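Local coordinates for 16S rRNA (adenine(1408)-N(1))-methyltransferase (Catenulispora acidiphila, PDB 4X1O), which probably methylates N1 of adenine 1408 in 16S ribosomal RNA with S-adenosyl-L-methionine as methyl donor, a modification linked to aminoglycoside resistance, at residues A[138-152]-A[190-202]. Sequence-based numbering, arbitrary orientation.
Sequences VLGEADVLSGLRAVA and GLTDRLAALGWQV
Leu198 drops onto helix 142-151 with its branch spread over one turn: CD1 sits 3.7 Å from Leu145 CB and also touches Ala142, while CD2 reaches Ser146. Leu145 crosses the Leu198 side chain at about a right angle and does the same to Leu195, whose CD2 lies 3.8 Å from Leu145 CG. A water joins the two segments beside this apolar patch, donating to Leu198 O and lying within hydrogen-bonding distance of Ser146 OG.

One turn further on, the indole of Trp200 slides alongside the helix. Its NE1 makes a weak bond to Leu145 O (3.4 Å), a carbonyl in the plane of the ring at its edge and already used by the backbone N of Arg149. At the far end of the ring, CH2 packs 3.6 Å from Ala152 CB. Arg149 covers one face in a CH-pi contact, CD lying 4.2 Å from the centroid of the six-membered ring; the bend at chi2 (62°) turns the chain over the indole, and the hydrogen bond from NE to Val240 O holds its polar end.

At the other end, Arg194 donates through NE to Leu139 O (2.9 Å, 134° at the hydrogen), with a weaker bond from NH2 to the same oxygen. NH2 also bonds Thr189 O, so the guanidinium ties the turn between helices 131-139 and 142-151 to the start of helix 191-197. Gly140 and Gly199, both with positive phi, are the C-prime residues of the Schellman motifs ending helices 131-139 and 191-197. Leu148, against the S-adenosyl-L-methionine-binding Ile110, packs with Ala152 on strand 123-127; Leu195 packs on strand 229-239, where Trp200, opening edge strand 200-212, also leans. This is the class I (Rossmann-like) methyltransferase fold, strand order 3-2-1-4-5-7-6.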
ATOM      1  N   VAL A 138      -4.527  -7.771  -9.801  1.00 18.04           N
ATOM      2  CA  VAL A 138      -5.114  -9.070 -10.114  1.00 19.35           C
ATOM      3  C   VAL A 138      -4.771  -9.475 -11.550  1.00 19.29           C
ATOM      4  O   VAL A 138      -4.424 -10.628 -11.822  1.00 22.20           O
ATOM      5  CB  VAL A 138      -6.639  -9.038  -9.908  1.00 22.43           C
ATOM      6  CG1 VAL A 138      -7.291 -10.278 -10.500  1.00 24.49           C
ATOM      7  CG2 VAL A 138      -6.966  -8.892  -8.401  1.00 21.56           C
ATOM      8  N   LEU A 139      -4.859  -8.521 -12.468  1.00 16.25           N
ATOM      9  CA  LEU A 139      -4.533  -8.787 -13.875  1.00 17.37           C
ATOM     10  C   LEU A 139      -3.037  -8.715 -14.175  1.00 22.91           C
ATOM     11  O   LEU A 139      -2.582  -9.227 -15.210  1.00 25.28           O
ATOM     12  CB  LEU A 139      -5.257  -7.795 -14.781  1.00 19.07           C
ATOM     13  CG  LEU A 139      -6.773  -7.964 -14.804  1.00 22.83           C
ATOM     14  CD1 LEU A 139      -7.395  -6.840 -15.642  1.00 25.00           C
ATOM     15  CD2 LEU A 139      -7.114  -9.340 -15.358  1.00 31.85           C
ATOM     16  N   GLY A 140      -2.280  -8.067 -13.296  1.00 17.79           N
ATOM     17  CA  GLY A 140      -0.868  -7.835 -13.567  1.00 22.44           C
ATOM     18  C   GLY A 140      -0.715  -6.815 -14.674  1.00 26.94           C
ATOM     19  O   GLY A 140       0.063  -6.996 -15.618  1.00 26.77           O
ATOM     20  N   GLU A 141      -1.490  -5.745 -14.553  1.00 21.14           N
ATOM     21  CA  GLU A 141      -1.501  -4.646 -15.498  1.00 25.11           C
ATOM     22  C   GLU A 141      -0.170  -3.903 -15.434  1.00 23.38           C
ATOM     23  O   GLU A 141       0.273  -3.520 -14.349  1.00 22.96           O
ATOM     24  CB  GLU A 141      -2.660  -3.706 -15.170  1.00 32.44           C
ATOM     25  CG  GLU A 141      -3.194  -2.888 -16.315  1.00 55.06           C
ATOM     26  CD  GLU A 141      -4.447  -2.124 -15.918  1.00 70.53           C
ATOM     27  OE1 GLU A 141      -5.540  -2.732 -15.914  1.00 76.92           O
ATOM     28  OE2 GLU A 141      -4.339  -0.922 -15.597  1.00 71.62           O
ATOM     29  N   ALA A 142       0.456  -3.703 -16.584  1.00 23.74           N
ATOM     30  CA  ALA A 142       1.791  -3.119 -16.635  1.00 20.91           C
ATOM     31  C   ALA A 142       1.897  -1.747 -15.972  1.00 28.58           C
ATOM     32  O   ALA A 142       2.858  -1.497 -15.261  1.00 25.34           O
ATOM     33  CB  ALA A 142       2.269  -3.033 -18.082  1.00 27.05           C
ATOM     34  N   ASP A 143       0.929  -0.852 -16.184  1.00 23.66           N
ATOM     35  CA  ASP A 143       1.087   0.488 -15.614  1.00 25.51           C
ATOM     36  C   ASP A 143       1.064   0.473 -14.072  1.00 22.53           C
ATOM     37  O   ASP A 143       1.822   1.208 -13.425  1.00 22.44           O
ATOM     38  CB  ASP A 143       0.030   1.451 -16.168  1.00 29.64           C
ATOM     39  CG  ASP A 143      -1.388   0.946 -15.998  1.00 47.25           C
ATOM     40  OD1 ASP A 143      -1.573  -0.241 -15.655  1.00 48.34           O
ATOM     41  OD2 ASP A 143      -2.322   1.745 -16.228  1.00 55.15           O
ATOM     42  N   VAL A 144       0.236  -0.385 -13.487  1.00 20.51           N
ATOM     43  CA  VAL A 144       0.185  -0.513 -12.025  1.00 19.95           C
ATOM     44  C   VAL A 144       1.418  -1.238 -11.460  1.00 19.67           C
ATOM     45  O   VAL A 144       2.030  -0.788 -10.479  1.00 21.10           O
ATOM     46  CB  VAL A 144      -1.099  -1.249 -11.587  1.00 19.86           C
ATOM     47  CG1 VAL A 144      -1.083  -1.532 -10.087  1.00 22.49           C
ATOM     48  CG2 VAL A 144      -2.341  -0.437 -11.981  1.00 22.35           C
ATOM     49  N   LEU A 145       1.803  -2.344 -12.087  1.00 21.98           N
ATOM     50  CA  LEU A 145       2.974  -3.095 -11.616  1.00 18.60           C
ATOM     51  C   LEU A 145       4.264  -2.287 -11.758  1.00 16.95           C
ATOM     52  O   LEU A 145       5.152  -2.367 -10.906  1.00 18.23           O
ATOM     53  CB  LEU A 145       3.124  -4.406 -12.384  1.00 20.70           C
ATOM     54  CG  LEU A 145       2.492  -5.670 -11.796  1.00 25.94           C
ATOM     55  CD1 LEU A 145       1.093  -5.426 -11.276  1.00 29.10           C
ATOM     56  CD2 LEU A 145       2.526  -6.815 -12.829  1.00 22.04           C
ATOM     57  N   SER A 146       4.373  -1.544 -12.853  1.00 17.95           N
ATOM     58  CA  SER A 146       5.541  -0.715 -13.100  1.00 16.65           C
ATOM     59  C   SER A 146       5.591   0.439 -12.113  1.00 19.91           C
ATOM     60  O   SER A 146       6.663   0.820 -11.670  1.00 21.24           O
ATOM     61  CB  SER A 146       5.549  -0.177 -14.536  1.00 28.87           C
ATOM     62  OG  SER A 146       5.849  -1.229 -15.436  1.00 35.67           O
ATOM     63  N   GLY A 147       4.425   0.996 -11.785  1.00 21.59           N
ATOM     64  CA  GLY A 147       4.352   2.072 -10.813  1.00 22.06           C
ATOM     65  C   GLY A 147       4.817   1.607  -9.450  1.00 19.44           C
ATOM     66  O   GLY A 147       5.574   2.302  -8.762  1.00 20.55           O
ATOM     67  N   LEU A 148       4.360   0.423  -9.052  1.00 15.65           N
ATOM     68  CA  LEU A 148       4.807  -0.177  -7.798  1.00 15.21           C
ATOM     69  C   LEU A 148       6.321  -0.389  -7.810  1.00 14.08           C
ATOM     70  O   LEU A 148       7.009  -0.066  -6.840  1.00 18.07           O
ATOM     71  CB  LEU A 148       4.091  -1.497  -7.560  1.00 17.33           C
ATOM     72  CG  LEU A 148       2.594  -1.394  -7.280  1.00 19.70           C
ATOM     73  CD1 LEU A 148       1.989  -2.786  -7.277  1.00 23.69           C
ATOM     74  CD2 LEU A 148       2.374  -0.700  -5.939  1.00 18.26           C
ATOM     75  N   ARG A 149       6.851  -0.927  -8.910  1.00 16.56           N
ATOM     76  CA  ARG A 149       8.286  -1.185  -8.976  1.00 17.00           C
ATOM     77  C   ARG A 149       9.083   0.112  -8.969  1.00 18.70           C
ATOM     78  O   ARG A 149      10.169   0.170  -8.394  1.00 17.33           O
ATOM     79  CB  ARG A 149       8.641  -2.007 -10.227  1.00 17.17           C
ATOM     80  CG  ARG A 149      10.151  -2.286 -10.391  1.00 16.17           C
ATOM     81  CD  ARG A 149      10.715  -3.109  -9.218  1.00 15.31           C
ATOM     82  NE  ARG A 149      12.159  -3.301  -9.362  1.00 18.29           N
ATOM     83  CZ  ARG A 149      13.069  -2.413  -8.983  1.00 22.30           C
ATOM     84  NH1 ARG A 149      12.685  -1.247  -8.456  1.00 19.16           N
ATOM     85  NH2 ARG A 149      14.363  -2.674  -9.149  1.00 25.24           N
ATOM     86  N   ALA A 150       8.531   1.148  -9.607  1.00 17.11           N
ATOM     87  CA  ALA A 150       9.199   2.445  -9.689  1.00 18.11           C
ATOM     88  C   ALA A 150       9.523   3.038  -8.321  1.00 18.74           C
ATOM     89  O   ALA A 150      10.558   3.685  -8.169  1.00 20.03           O
ATOM     90  CB  ALA A 150       8.355   3.426 -10.482  1.00 16.91           C
ATOM     91  N   VAL A 151       8.654   2.836  -7.333  1.00 17.64           N
ATOM     92  CA  VAL A 151       8.900   3.482  -6.027  1.00 16.24           C
ATOM     93  C   VAL A 151       9.878   2.675  -5.179  1.00 16.36           C
ATOM     94  O   VAL A 151      10.350   3.131  -4.151  1.00 17.54           O
ATOM     95  CB  VAL A 151       7.589   3.717  -5.228  1.00 17.90           C
ATOM     96  CG1 VAL A 151       6.613   4.530  -6.047  1.00 21.10           C
ATOM     97  CG2 VAL A 151       6.967   2.401  -4.757  1.00 22.77           C
ATOM     98  N   ALA A 152      10.200   1.463  -5.621  1.00 16.83           N
ATOM     99  CA  ALA A 152      11.019   0.557  -4.809  1.00 16.44           C
ATOM    100  C   ALA A 152      12.523   0.655  -5.054  1.00 17.31           C
ATOM    101  O   ALA A 152      12.957   0.834  -6.197  1.00 19.66           O
ATOM    102  CB  ALA A 152      10.562  -0.894  -5.057  1.00 14.62           C
ATOM    103  N   GLY A 190      -0.610 -16.415 -15.653  1.00 23.21           N
ATOM    104  CA  GLY A 190       0.617 -15.741 -16.027  1.00 24.40           C
ATOM    105  C   GLY A 190       0.993 -14.554 -15.152  1.00 20.38           C
ATOM    106  O   GLY A 190       1.919 -13.833 -15.476  1.00 23.70           O
ATOM    107  N   LEU A 191       0.276 -14.330 -14.054  1.00 17.36           N
ATOM    108  CA  LEU A 191       0.577 -13.173 -13.199  1.00 19.41           C
ATOM    109  C   LEU A 191       2.010 -13.224 -12.624  1.00 19.56           C
ATOM    110  O   LEU A 191       2.703 -12.209 -12.571  1.00 20.38           O
ATOM    111  CB  LEU A 191      -0.460 -13.072 -12.079  1.00 16.11           C
ATOM    112  CG  LEU A 191      -0.240 -11.984 -11.029  1.00 21.22           C
ATOM    113  CD1 LEU A 191      -0.146 -10.599 -11.669  1.00 26.51           C
ATOM    114  CD2 LEU A 191      -1.357 -12.027 -10.011  1.00 24.13           C
ATOM    115  N   THR A 192       2.467 -14.407 -12.223  1.00 17.95           N
ATOM    116  CA  THR A 192       3.818 -14.544 -11.693  1.00 20.66           C
ATOM    117  C   THR A 192       4.854 -14.110 -12.727  1.00 18.52           C
ATOM    118  O   THR A 192       5.828 -13.425 -12.409  1.00 21.52           O
ATOM    119  CB  THR A 192       4.086 -15.986 -11.251  1.00 32.10           C
ATOM    120  OG1 THR A 192       3.274 -16.262 -10.107  1.00 37.13           O
ATOM    121  CG2 THR A 192       5.542 -16.174 -10.880  1.00 37.13           C
ATOM    122  N   ASP A 193       4.620 -14.477 -13.980  1.00 22.51           N
ATOM    123  CA  ASP A 193       5.566 -14.119 -15.026  1.00 22.40           C
ATOM    124  C   ASP A 193       5.470 -12.645 -15.388  1.00 23.21           C
ATOM    125  O   ASP A 193       6.501 -12.035 -15.678  1.00 21.81           O
ATOM    126  CB  ASP A 193       5.375 -15.021 -16.248  1.00 33.00           C
ATOM    127  CG  ASP A 193       5.550 -16.490 -15.905  1.00 60.83           C
ATOM    128  OD1 ASP A 193       6.605 -16.844 -15.332  1.00 73.69           O
ATOM    129  OD2 ASP A 193       4.651 -17.297 -16.220  1.00 73.93           O
ATOM    130  N   ARG A 194       4.265 -12.063 -15.360  1.00 22.10           N
ATOM    131  CA  ARG A 194       4.138 -10.620 -15.608  1.00 19.12           C
ATOM    132  C   ARG A 194       4.832  -9.824 -14.522  1.00 18.55           C
ATOM    133  O   ARG A 194       5.478  -8.809 -14.813  1.00 21.65           O
ATOM    134  CB  ARG A 194       2.666 -10.193 -15.728  1.00 18.93           C
ATOM    135  CG  ARG A 194       2.078 -10.623 -17.076  1.00 24.55           C
ATOM    136  CD  ARG A 194       0.730  -9.989 -17.378  1.00 25.97           C
ATOM    137  NE  ARG A 194      -0.349 -10.509 -16.549  1.00 22.01           N
ATOM    138  CZ  ARG A 194      -0.917 -11.695 -16.725  1.00 28.85           C
ATOM    139  NH1 ARG A 194      -0.490 -12.494 -17.695  1.00 26.42           N
ATOM    140  NH2 ARG A 194      -1.906 -12.084 -15.927  1.00 27.10           N
ATOM    141  N   LEU A 195       4.713 -10.285 -13.279  1.00 18.08           N
ATOM    142  CA  LEU A 195       5.406  -9.642 -12.170  1.00 15.66           C
ATOM    143  C   LEU A 195       6.906  -9.709 -12.408  1.00 17.11           C
ATOM    144  O   LEU A 195       7.590  -8.694 -12.338  1.00 17.84           O
ATOM    145  CB  LEU A 195       5.025 -10.288 -10.840  1.00 17.83           C
ATOM    146  CG  LEU A 195       3.686  -9.799 -10.270  1.00 18.76           C
ATOM    147  CD1 LEU A 195       3.129 -10.817  -9.276  1.00 24.04           C
ATOM    148  CD2 LEU A 195       3.861  -8.457  -9.603  1.00 19.90           C
ATOM    149  N   ALA A 196       7.419 -10.894 -12.733  1.00 18.31           N
ATOM    150  CA  ALA A 196       8.858 -11.016 -12.935  1.00 20.73           C
ATOM    151  C   ALA A 196       9.336 -10.103 -14.062  1.00 20.13           C
ATOM    152  O   ALA A 196      10.389  -9.460 -13.942  1.00 21.53           O
ATOM    153  CB  ALA A 196       9.244 -12.456 -13.219  1.00 22.14           C
ATOM    154  N   ALA A 197       8.558 -10.022 -15.138  1.00 16.65           N
ATOM    155  CA  ALA A 197       8.949  -9.209 -16.286  1.00 22.08           C
ATOM    156  C   ALA A 197       9.082  -7.735 -15.903  1.00 20.89           C
ATOM    157  O   ALA A 197       9.918  -7.003 -16.446  1.00 22.71           O
ATOM    158  CB  ALA A 197       7.948  -9.363 -17.415  1.00 23.93           C
ATOM    159  N   LEU A 198       8.257  -7.298 -14.966  1.00 17.88           N
ATOM    160  CA  LEU A 198       8.267  -5.892 -14.605  1.00 19.92           C
ATOM    161  C   LEU A 198       9.103  -5.619 -13.364  1.00 22.94           C
ATOM    162  O   LEU A 198       9.079  -4.520 -12.826  1.00 19.82           O
ATOM    163  CB  LEU A 198       6.833  -5.400 -14.421  1.00 20.76           C
ATOM    164  CG  LEU A 198       6.156  -5.289 -15.796  1.00 27.57           C
ATOM    165  CD1 LEU A 198       4.674  -5.001 -15.671  1.00 30.46           C
ATOM    166  CD2 LEU A 198       6.836  -4.213 -16.637  1.00 34.22           C
ATOM    167  N   GLY A 199       9.871  -6.608 -12.929  1.00 18.58           N
ATOM    168  CA  GLY A 199      10.821  -6.376 -11.857  1.00 17.29           C
ATOM    169  C   GLY A 199      10.394  -6.802 -10.462  1.00 17.08           C
ATOM    170  O   GLY A 199      10.956  -6.339  -9.478  1.00 15.67           O
ATOM    171  N   TRP A 200       9.411  -7.687 -10.377  1.00 17.54           N
ATOM    172  CA  TRP A 200       9.001  -8.267  -9.106  1.00 15.50           C
ATOM    173  C   TRP A 200       9.136  -9.778  -9.128  1.00 15.73           C
ATOM    174  O   TRP A 200       8.323 -10.477  -9.747  1.00 16.70           O
ATOM    175  CB  TRP A 200       7.559  -7.905  -8.766  1.00 16.39           C
ATOM    176  CG  TRP A 200       7.335  -6.450  -8.420  1.00 16.74           C
ATOM    177  CD1 TRP A 200       6.583  -5.549  -9.118  1.00 22.63           C
ATOM    178  CD2 TRP A 200       7.844  -5.758  -7.282  1.00 13.09           C
ATOM    179  NE1 TRP A 200       6.596  -4.331  -8.485  1.00 17.70           N
ATOM    180  CE2 TRP A 200       7.363  -4.428  -7.353  1.00 21.31           C
ATOM    181  CE3 TRP A 200       8.663  -6.126  -6.208  1.00 15.16           C
ATOM    182  CZ2 TRP A 200       7.664  -3.476  -6.388  1.00 18.19           C
ATOM    183  CZ3 TRP A 200       8.968  -5.170  -5.240  1.00 15.60           C
ATOM    184  CH2 TRP A 200       8.467  -3.853  -5.345  1.00 19.30           C
ATOM    185  N   GLN A 201      10.163 -10.278  -8.459  1.00 13.38           N
ATOM    186  CA  GLN A 201      10.403 -11.724  -8.429  1.00 13.29           C
ATOM    187  C   GLN A 201       9.558 -12.307  -7.294  1.00 17.61           C
ATOM    188  O   GLN A 201       9.811 -12.042  -6.123  1.00 14.91           O
ATOM    189  CB  GLN A 201      11.889 -12.015  -8.239  1.00 13.60           C
ATOM    190  CG  GLN A 201      12.288 -13.485  -8.472  1.00 16.35           C
ATOM    191  CD  GLN A 201      12.317 -13.831  -9.949  1.00 20.61           C
ATOM    192  OE1 GLN A 201      12.972 -13.150 -10.750  1.00 26.23           O
ATOM    193  NE2 GLN A 201      11.599 -14.887 -10.329  1.00 21.89           N
ATOM    194  N   VAL A 202       8.538 -13.084  -7.645  1.00 15.18           N
ATOM    195  CA  VAL A 202       7.612 -13.600  -6.634  1.00 15.17           C
ATOM    196  C   VAL A 202       8.296 -14.619  -5.709  1.00 18.47           C
ATOM    197  O   VAL A 202       9.004 -15.514  -6.168  1.00 16.60           O
ATOM    198  CB  VAL A 202       6.375 -14.224  -7.314  1.00 15.99           C
ATOM    199  CG1 VAL A 202       5.474 -14.927  -6.287  1.00 19.19           C
ATOM    200  CG2 VAL A 202       5.574 -13.125  -8.037  1.00 19.79           C
TER
HETATM  201  O   HOH W   1       8.740  -2.148 -14.202  1.00 25.15           O